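Emp46p (Saccharomyces cerevisiae, PDB 2A6V) acts as a cargo receptor of the legume-like lectin family, recognising carbohydrate through a beta-sandwich domain and taking part in the secretion of glycoproteins. Local coordinates at residues 64-69 / 162-167; 58-63 / 193-198; 76-81 / 148-153. One frame throughout, in Å; residues are numbered along the deposited sequence. Where two conformers were deposited one is given.

Contact 1 of 3, residues 64-69 / 162-167; sequences DAMTIE and LTYNPL
Met66 and Tyr164, and likewise Ile68 and Leu162, face each other as antiparallel hydrogen-bonded pairs on neighbouring strands whose axes come within 4.8 Å, with Thr67 and Thr163 as the non-hydrogen-bonded pair between them. Each hydrogen-bonded pair makes two bonds, the straightest running from Leu162 N to Ile68 O (2.8 Å, 174° at the hydrogen). The side chains of Met66, Ile68, Tyr164 and Leu162 share one face of the sheet. With CG lodged between its backbone N and carbonyl carbon (chi1 69°), Met66 runs out extended until CE lies 3.9 Å from Leu162 CD2. Its CG sits at the edge of the Tyr164 ring, whose OH is hydrogen-bonded to His170 ND1. On the other face the two threonines lie side by side, Thr67 OG1 3.7 Å from Thr163 CG2; Thr67 OG1 is hydrogen-bonded to Gly220 O. Beyond the ladder, Leu167 CD1 rests 3.8 Å from Asp64 CB, while Pro166 CD touches Asp64 O at 3.2 Å. Four backbone hydrogen bonds thus join adjacent strands of the lectin sandwich, while Met66, Ile68 and Leu162 pack on Leu89 of the other sheet; the polar ends of Thr67 and Tyr164 find their partners beyond the two strands.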
loop_
_atom_site.group_PDB
_atom_site.type_symbol
_atom_site.label_atom_id
_atom_site.label_comp_id
_atom_site.label_asym_id
_atom_site.label_seq_id
_atom_site.Cartn_x
_atom_site.Cartn_y
_atom_site.Cartn_z
ATOM N N ASP A 64 -0.673 20.797 4.856
ATOM C CA ASP A 64 -1.481 21.333 3.758
ATOM C C ASP A 64 -1.901 20.191 2.837
ATOM O O ASP A 64 -3.091 19.912 2.706
ATOM C CB ASP A 64 -0.701 22.392 2.964
ATOM C CG ASP A 64 -0.610 23.735 3.684
ATOM O OD1 ASP A 64 -1.268 23.922 4.726
ATOM O OD2 ASP A 64 0.121 24.655 3.266
ATOM N N ALA A 65 -0.910 19.526 2.242
ATOM C CA ALA A 65 -1.114 18.424 1.301
ATOM C C ALA A 65 -0.022 17.366 1.459
ATOM O O ALA A 65 0.947 17.545 2.208
ATOM C CB ALA A 65 -1.134 18.954 -0.121
ATOM N N MET A 66 -0.181 16.239 0.772
ATOM C CA MET A 66 0.834 15.187 0.867
ATOM C C MET A 66 0.963 14.349 -0.376
ATOM O O MET A 66 0.027 14.240 -1.157
ATOM C CB MET A 66 0.550 14.292 2.064
ATOM C CG MET A 66 -0.661 13.411 1.976
ATOM S SD MET A 66 -0.554 11.961 3.099
ATOM C CE MET A 66 -1.705 10.896 2.227
ATOM N N THR A 67 2.126 13.723 -0.530
ATOM C CA THR A 67 2.395 12.762 -1.577
ATOM C C THR A 67 3.008 11.505 -0.964
ATOM O O THR A 67 3.915 11.606 -0.156
ATOM C CB THR A 67 3.391 13.355 -2.575
ATOM O OG1 THR A 67 2.854 14.569 -3.126
ATOM C CG2 THR A 67 3.610 12.413 -3.769
ATOM N N ILE A 68 2.514 10.338 -1.346
ATOM C CA ILE A 68 3.139 9.075 -0.975
ATOM C C ILE A 68 3.484 8.344 -2.250
ATOM O O ILE A 68 2.641 8.176 -3.139
ATOM C CB ILE A 68 2.210 8.217 -0.126
ATOM C CG1 ILE A 68 1.914 8.910 1.219
ATOM C CG2 ILE A 68 2.839 6.845 0.079
ATOM C CD1 ILE A 68 0.807 8.242 2.009
ATOM N N GLU A 69 4.717 7.883 -2.341
ATOM C CA GLU A 69 5.192 7.132 -3.479
ATOM C C GLU A 69 5.713 5.803 -2.977
ATOM O O GLU A 69 6.679 5.781 -2.212
ATOM C CB GLU A 69 6.309 7.874 -4.187
ATOM C CG GLU A 69 5.872 9.137 -4.879
ATOM C CD GLU A 69 7.031 9.878 -5.522
ATOM O OE1 GLU A 69 8.214 9.640 -5.158
ATOM O OE2 GLU A 69 6.743 10.723 -6.390
ATOM N N LEU A 162 0.392 8.597 -4.761
ATOM C CA LEU A 162 -0.864 9.087 -4.228
ATOM C C LEU A 162 -0.646 10.524 -3.794
ATOM O O LEU A 162 0.194 10.787 -2.934
ATOM C CB LEU A 162 -1.303 8.229 -3.034
ATOM C CG LEU A 162 -2.635 8.557 -2.337
ATOM C CD1 LEU A 162 -3.137 7.381 -1.528
ATOM C CD2 LEU A 162 -2.496 9.752 -1.441
ATOM N N THR A 163 -1.365 11.452 -4.416
ATOM C CA THR A 163 -1.298 12.870 -4.034
ATOM C C THR A 163 -2.651 13.268 -3.446
ATOM O O THR A 163 -3.683 12.882 -3.966
ATOM C CB THR A 163 -0.878 13.774 -5.237
ATOM O OG1 THR A 163 -1.711 13.541 -6.373
ATOM C CG2 THR A 163 0.460 13.429 -5.739
ATOM N N TYR A 164 -2.654 14.011 -2.345
ATOM C CA TYR A 164 -3.895 14.341 -1.673
ATOM C C TYR A 164 -3.809 15.760 -1.156
ATOM O O TYR A 164 -2.877 16.104 -0.443
ATOM C CB TYR A 164 -4.167 13.369 -0.524
ATOM C CG TYR A 164 -5.292 13.785 0.381
ATOM C CD1 TYR A 164 -6.604 13.889 -0.079
ATOM C CD2 TYR A 164 -5.049 14.103 1.697
ATOM C CE1 TYR A 164 -7.630 14.274 0.777
ATOM C CE2 TYR A 164 -6.067 14.488 2.549
ATOM C CZ TYR A 164 -7.345 14.581 2.095
ATOM O OH TYR A 164 -8.341 14.958 2.983
ATOM N N ASN A 165 -4.782 16.577 -1.542
ATOM C CA ASN A 165 -4.767 18.002 -1.225
ATOM C C ASN A 165 -6.111 18.430 -0.660
ATOM O O ASN A 165 -7.012 18.745 -1.412
ATOM C CB ASN A 165 -4.427 18.821 -2.463
ATOM C CG ASN A 165 -4.258 20.292 -2.148
ATOM O OD1 ASN A 165 -4.320 20.697 -0.993
ATOM N ND2 ASN A 165 -4.023 21.078 -3.169
ATOM N N PRO A 166 -6.257 18.415 0.657
ATOM C CA PRO A 166 -7.482 18.884 1.316
ATOM C C PRO A 166 -7.874 20.314 0.897
ATOM O O PRO A 166 -9.060 20.608 0.835
ATOM C CB PRO A 166 -7.122 18.857 2.809
ATOM C CG PRO A 166 -5.955 17.931 2.930
ATOM C CD PRO A 166 -5.274 17.884 1.614
ATOM N N LEU A 167 -6.879 21.161 0.628
ATOM C CA LEU A 167 -7.096 22.556 0.238
ATOM C C LEU A 167 -7.737 22.708 -1.148
ATOM O O LEU A 167 -8.289 23.762 -1.481
ATOM C CB LEU A 167 -5.785 23.343 0.304
ATOM C CG LEU A 167 -5.111 23.282 1.688
ATOM C CD1 LEU A 167 -3.827 24.071 1.685
ATOM C CD2 LEU A 167 -6.058 23.741 2.797
#

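Contact 2 of 3, residues 58-63 / 193-198; sequences PEYSIK and SPFRIG
Tyr60 and Phe195 form a single antiparallel bridge, in which each backbone N-H meets the other residue's carbonyl. The bond from Tyr60 N to Phe195 O is short and nearly straight (2.8 Å, 172°) and lies in the carbonyl plane; that from Phe195 N to Tyr60 O is longer, 3.1 Å, its donor tilted 25° from the plane of the Tyr60 carbonyl. Tyr60 O also receives a CA-H contact from Pro194. Two residues on from the bridge, a water links the chains: it donates to Pro58 O and accepts from Ile197 N at 3.0 Å. Glu59 O is hydrogen-bonded to Tyr11 OH, Tyr60 OH to Asp219, and Ser193 OG to Phe189 O. Tyr60 O stands over one face of the Phe195 ring, toward its rim, because the phenyl is folded back with CG between backbone N and carbonyl carbon (chi1 55°). Phe195 CZ then reaches the edge of the Tyr60 ring, 3.6 Å from CD2. Glu59 OE2 and Arg196 NE stay 4.9 Å apart in one of the arginine's two conformers, without a salt bridge. Main-chain and water-mediated bonds therefore tie the loop following strand 51-56 to residues 193-198, while Tyr60, Phe195 and Ile197 pack on the buried side.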
loop_
_atom_site.group_PDB
_atom_site.type_symbol
_atom_site.label_atom_id
_atom_site.label_comp_id
_atom_site.label_asym_id
_atom_site.label_seq_id
_atom_site.Cartn_x
_atom_site.Cartn_y
_atom_site.Cartn_z
ATOM N N PRO A 58 4.667 5.810 13.601
ATOM C CA PRO A 58 4.003 7.079 13.934
ATOM C C PRO A 58 2.804 7.304 13.025
ATOM O O PRO A 58 2.879 7.010 11.833
ATOM C CB PRO A 58 5.073 8.121 13.648
ATOM C CG PRO A 58 5.927 7.527 12.607
ATOM C CD PRO A 58 5.904 6.044 12.853
ATOM N N GLU A 59 1.708 7.791 13.585
ATOM C CA GLU A 59 0.593 8.271 12.771
ATOM C C GLU A 59 0.991 9.580 12.112
ATOM O O GLU A 59 1.745 10.369 12.678
ATOM C CB GLU A 59 -0.657 8.485 13.628
ATOM C CG GLU A 59 -1.124 7.216 14.297
ATOM C CD GLU A 59 -2.550 7.286 14.784
ATOM O OE1 GLU A 59 -2.947 8.344 15.310
ATOM O OE2 GLU A 59 -3.257 6.261 14.650
ATOM N N TYR A 60 0.484 9.803 10.905
ATOM C CA TYR A 60 0.771 11.017 10.143
ATOM C C TYR A 60 -0.386 12.014 10.203
ATOM O O TYR A 60 -1.532 11.652 9.992
ATOM C CB TYR A 60 1.025 10.659 8.681
ATOM C CG TYR A 60 1.485 11.833 7.853
ATOM C CD1 TYR A 60 2.770 12.315 7.969
ATOM C CD2 TYR A 60 0.628 12.465 6.946
ATOM C CE1 TYR A 60 3.208 13.383 7.218
ATOM C CE2 TYR A 60 1.063 13.536 6.180
ATOM C CZ TYR A 60 2.357 13.998 6.321
ATOM O OH TYR A 60 2.811 15.055 5.565
ATOM N N SER A 61 -0.065 13.272 10.490
ATOM C CA SER A 61 -1.027 14.362 10.432
ATOM C C SER A 61 -0.623 15.315 9.305
ATOM O O SER A 61 0.508 15.791 9.260
ATOM C CB SER A 61 -1.089 15.086 11.786
ATOM O OG SER A 61 -1.644 14.233 12.780
ATOM N N ILE A 62 -1.546 15.560 8.377
ATOM C CA ILE A 62 -1.256 16.408 7.220
ATOM C C ILE A 62 -1.177 17.864 7.640
ATOM O O ILE A 62 -1.931 18.306 8.503
ATOM C CB ILE A 62 -2.347 16.246 6.133
ATOM C CG1 ILE A 62 -2.107 14.971 5.335
ATOM C CG2 ILE A 62 -2.390 17.463 5.185
ATOM C CD1 ILE A 62 -3.228 14.627 4.416
ATOM N N LYS A 63 -0.265 18.596 7.013
ATOM C CA LYS A 63 -0.196 20.045 7.146
ATOM C C LYS A 63 -1.135 20.672 6.099
ATOM O O LYS A 63 -2.272 21.001 6.421
ATOM C CB LYS A 63 1.256 20.516 7.010
ATOM C CG LYS A 63 1.578 21.840 7.717
ATOM C CD LYS A 63 0.984 23.064 7.002
ATOM C CE LYS A 63 1.953 24.259 6.949
ATOM N NZ LYS A 63 1.537 25.382 7.855
ATOM N N SER A 193 -7.706 14.113 10.375
ATOM C CA SER A 193 -7.417 13.096 11.382
ATOM C C SER A 193 -6.046 12.482 11.134
ATOM O O SER A 193 -5.598 12.402 9.981
ATOM C CB SER A 193 -8.489 12.005 11.371
ATOM O OG SER A 193 -8.375 11.180 10.216
ATOM N N PRO A 194 -5.362 12.067 12.198
ATOM C CA PRO A 194 -4.115 11.308 12.025
ATOM C C PRO A 194 -4.442 9.955 11.401
ATOM O O PRO A 194 -5.536 9.438 11.594
ATOM C CB PRO A 194 -3.593 11.144 13.460
ATOM C CG PRO A 194 -4.326 12.166 14.269
ATOM C CD PRO A 194 -5.681 12.281 13.626
ATOM N N PHE A 195 -3.515 9.393 10.641
ATOM C CA PHE A 195 -3.745 8.096 10.037
ATOM C C PHE A 195 -2.446 7.316 9.909
ATOM O O PHE A 195 -1.347 7.862 9.997
ATOM C CB PHE A 195 -4.463 8.231 8.687
ATOM C CG PHE A 195 -3.756 9.127 7.722
ATOM C CD1 PHE A 195 -3.998 10.500 7.718
ATOM C CD2 PHE A 195 -2.820 8.615 6.844
ATOM C CE1 PHE A 195 -3.324 11.333 6.850
ATOM C CE2 PHE A 195 -2.154 9.446 5.970
ATOM C CZ PHE A 195 -2.407 10.813 5.974
ATOM N N ARG A 196 -2.608 6.017 9.724
ATOM C CA ARG A 196 -1.504 5.089 9.654
ATOM C C ARG A 196 -1.274 4.732 8.203
ATOM O O ARG A 196 -2.227 4.613 7.429
ATOM C CB ARG A 196 -1.826 3.856 10.474
ATOM C CG ARG A 196 -1.795 4.152 11.984
ATOM C CD ARG A 196 -1.983 2.945 12.877
ATOM N NE ARG A 196 -2.921 1.963 12.326
ATOM C CZ ARG A 196 -2.570 0.789 11.774
ATOM N NH1 ARG A 196 -1.294 0.407 11.691
ATOM N NH2 ARG A 196 -3.507 -0.022 11.303
ATOM N N ILE A 197 -0.007 4.532 7.860
ATOM C CA ILE A 197 0.420 4.274 6.487
ATOM C C ILE A 197 1.138 2.964 6.414
ATOM O O ILE A 197 2.061 2.713 7.196
ATOM C CB ILE A 197 1.372 5.413 6.027
ATOM C CG1 ILE A 197 0.656 6.765 6.043
ATOM C CG2 ILE A 197 1.995 5.103 4.688
ATOM C CD1 ILE A 197 1.586 7.907 6.101
ATOM N N GLY A 198 0.752 2.098 5.479
ATOM C CA GLY A 198 1.461 0.846 5.319
ATOM C C GLY A 198 1.141 0.108 4.038
ATOM O O GLY A 198 0.393 0.591 3.176
HETATM O O HOH W 1 1.619 5.109 10.273
#

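Contact 3 of 3, residues 76-81 / 148-153; sequences GFRGST and LFQYQD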
loop_
_atom_site.group_PDB
_atom_site.type_symbol
_atom_site.label_atom_id
_atom_site.label_comp_id
_atom_site.label_asym_id
_atom_site.label_seq_id
_atom_site.Cartn_x
_atom_site.Cartn_y
_atom_site.Cartn_z
ATOM N N GLY A 76 8.025 -13.418 -10.360
ATOM C CA GLY A 76 8.127 -14.858 -10.264
ATOM C C GLY A 76 6.911 -15.691 -10.604
ATOM O O GLY A 76 7.019 -16.914 -10.752
ATOM N N PHE A 77 5.749 -15.054 -10.705
ATOM C CA PHE A 77 4.531 -15.773 -10.983
ATOM C C PHE A 77 3.540 -14.959 -11.783
ATOM O O PHE A 77 3.184 -13.849 -11.400
ATOM C CB PHE A 77 3.826 -16.227 -9.703
ATOM C CG PHE A 77 2.534 -16.944 -9.970
ATOM C CD1 PHE A 77 2.536 -18.186 -10.606
ATOM C CD2 PHE A 77 1.309 -16.373 -9.632
ATOM C CE1 PHE A 77 1.356 -18.848 -10.875
ATOM C CE2 PHE A 77 0.130 -17.045 -9.901
ATOM C CZ PHE A 77 0.154 -18.274 -10.527
ATOM N N ARG A 78 3.066 -15.541 -12.880
ATOM C CA ARG A 78 1.952 -14.980 -13.632
ATOM C C ARG A 78 0.949 -16.093 -13.812
ATOM O O ARG A 78 1.283 -17.158 -14.319
ATOM C CB ARG A 78 2.414 -14.448 -14.986
ATOM C CG ARG A 78 1.268 -14.034 -15.896
ATOM C CD ARG A 78 1.672 -13.157 -17.081
ATOM N NE ARG A 78 2.005 -11.797 -16.668
ATOM C CZ ARG A 78 1.112 -10.858 -16.370
ATOM N NH1 ARG A 78 -0.180 -11.124 -16.432
ATOM N NH2 ARG A 78 1.503 -9.661 -15.992
ATOM N N GLY A 79 -0.277 -15.840 -13.375
ATOM C CA GLY A 79 -1.362 -16.779 -13.479
ATOM C C GLY A 79 -2.399 -16.537 -12.406
ATOM O O GLY A 79 -2.293 -15.616 -11.596
ATOM N N SER A 80 -3.375 -17.433 -12.374
ATOM C CA SER A 80 -4.522 -17.287 -11.506
ATOM C C SER A 80 -4.098 -17.417 -10.040
ATOM O O SER A 80 -3.303 -18.276 -9.688
ATOM C CB SER A 80 -5.573 -18.345 -11.871
ATOM O OG SER A 80 -6.738 -18.207 -11.093
ATOM N N THR A 81 -4.646 -16.537 -9.207
ATOM C CA THR A 81 -4.352 -16.509 -7.786
ATOM C C THR A 81 -5.277 -15.508 -7.123
ATOM O O THR A 81 -5.751 -14.580 -7.776
ATOM C CB THR A 81 -2.878 -16.081 -7.559
ATOM O OG1 THR A 81 -2.601 -16.040 -6.159
ATOM C CG2 THR A 81 -2.588 -14.638 -8.051
ATOM N N LEU A 148 -7.165 -0.748 -14.948
ATOM C CA LEU A 148 -6.526 -1.975 -15.343
ATOM C C LEU A 148 -5.028 -1.679 -15.351
ATOM O O LEU A 148 -4.592 -0.641 -15.841
ATOM C CB LEU A 148 -7.018 -2.426 -16.714
ATOM C CG LEU A 148 -8.532 -2.539 -16.851
ATOM C CD1 LEU A 148 -8.881 -3.055 -18.247
ATOM C CD2 LEU A 148 -9.132 -3.424 -15.761
ATOM N N PHE A 149 -4.262 -2.584 -14.765
ATOM C CA PHE A 149 -2.820 -2.355 -14.594
ATOM C C PHE A 149 -2.069 -3.690 -14.501
ATOM O O PHE A 149 -2.386 -4.548 -13.679
ATOM C CB PHE A 149 -2.568 -1.513 -13.336
ATOM C CG PHE A 149 -1.129 -1.127 -13.171
ATOM C CD1 PHE A 149 -0.575 -0.120 -13.930
ATOM C CD2 PHE A 149 -0.308 -1.856 -12.327
ATOM C CE1 PHE A 149 0.757 0.201 -13.797
ATOM C CE2 PHE A 149 1.029 -1.522 -12.200
ATOM C CZ PHE A 149 1.550 -0.516 -12.924
ATOM N N GLN A 150 -1.090 -3.852 -15.388
ATOM C CA GLN A 150 -0.283 -5.068 -15.458
ATOM C C GLN A 150 0.848 -4.996 -14.426
ATOM O O GLN A 150 1.675 -4.077 -14.447
ATOM C CB GLN A 150 0.298 -5.266 -16.862
ATOM C CG GLN A 150 0.888 -6.631 -17.069
ATOM C CD GLN A 150 1.405 -6.881 -18.473
ATOM O OE1 GLN A 150 1.897 -7.968 -18.757
ATOM N NE2 GLN A 150 1.258 -5.911 -19.354
ATOM N N TYR A 151 0.864 -5.963 -13.522
ATOM C CA TYR A 151 1.890 -6.019 -12.460
ATOM C C TYR A 151 2.553 -7.417 -12.312
ATOM O O TYR A 151 3.675 -7.484 -11.830
ATOM C CB TYR A 151 1.330 -5.549 -11.093
ATOM C CG TYR A 151 0.320 -6.494 -10.528
ATOM C CD1 TYR A 151 0.717 -7.593 -9.779
ATOM C CD2 TYR A 151 -1.039 -6.329 -10.793
ATOM C CE1 TYR A 151 -0.211 -8.509 -9.284
ATOM C CE2 TYR A 151 -1.983 -7.229 -10.317
ATOM C CZ TYR A 151 -1.564 -8.318 -9.547
ATOM O OH TYR A 151 -2.471 -9.262 -9.095
ATOM N N GLN A 152 1.907 -8.519 -12.671
ATOM C CA GLN A 152 2.490 -9.822 -12.365
ATOM C C GLN A 152 3.765 -10.048 -13.147
ATOM O O GLN A 152 3.868 -9.703 -14.330
ATOM C CB GLN A 152 1.531 -10.974 -12.636
ATOM C CG GLN A 152 0.365 -11.053 -11.680
ATOM C CD GLN A 152 -0.321 -12.381 -11.781
ATOM O OE1 GLN A 152 -0.543 -12.880 -12.893
ATOM N NE2 GLN A 152 -0.685 -12.956 -10.646
ATOM N N ASP A 153 4.715 -10.647 -12.447
ATOM C CA ASP A 153 5.946 -11.206 -13.009
ATOM C C ASP A 153 6.744 -10.174 -13.829
ATOM O O ASP A 153 6.958 -10.309 -15.040
ATOM C CB ASP A 153 5.658 -12.490 -13.780
ATOM C CG ASP A 153 6.912 -13.290 -14.063
ATOM O OD1 ASP A 153 7.923 -13.110 -13.346
ATOM O OD2 ASP A 153 6.971 -14.103 -15.000
HETATM O O HOH W 2 4.898 -12.214 -10.015
HETATM O O HOH W 3 4.652 -10.719 -16.961
#
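Gln152 CG stands beside its own backbone N, opposite the carbonyl carbon (chi1 -70°), and the extended chain beyond it carries the amide to Gly79; Arg78 starts out anti to its N (chi1 172°) but bends at chi3, turning its guanidinium back to the backbone of Gln152. Two loops at one end of the legume-lectin-type beta sandwich meet here, one linking strands 66-75 and 84-90, the other following strand 145-148. The Gln152 amide grips Gly79 twice: OE1 accepts from Gly79 N at 3.0 Å, and NE2 donates to Gly79 O at 3.3 Å, the acceptor lying in the amide plane. This paired use of one side-chain amide resembles the pairing offered by a neighbouring strand and probably limits the amide's rotation. NE2 also passes 3.6 Å from Thr81 CG2 and makes a weak hydrogen bond to Glu208.

The guanidinium of Arg78 is sandwiched, with Gln152 CB over one face and Gln150 OE1 over the opposite one. Its NH2 donates to Gln152 O at 2.9 Å, although that oxygen lies 34° out of the guanidinium plane, and NH1 forms a salt bridge with Glu123. That glutamate also accepts from the backbone N atoms of Tyr151 and Gln152, so one carboxylate is shared between the arginine and the backbone of the 148-153 loop. A water in the guanidinium plane accepts from Arg78 NE and donates to Gln152 O, giving that carbonyl a second partner. Near Gly76, a second water accepts from Phe77 N and Asp153 N, and Gly76 N donates to Asp153 OD1 at 3.0 Å, approaching from above the carboxylate plane.

Overall arrangement
Contacts 1 and 2 are neighbours, with centres 12 Å apart, and share one hydrophobic layer: Ile62 CD1 comes within 3.3 Å of Tyr164 CD2, and Met66 SD lies 3.6 Å from Phe195 CZ. Strand 66-75 belongs to one sheet and strand 196-202 to the other, so this layer joins the two halves of the sandwich. Contact 3 lies across the chain's centre, about 29 Å from contact 1 and 31 Å from contact 2 between centres. None contains a potassium ligand: the side chains of Leu162 and Tyr151 are each about 12 Å from that of Tyr128, a potassium-binding residue, and those of Arg196 and Tyr151 about 13 and 14 Å from a bound potassium ion.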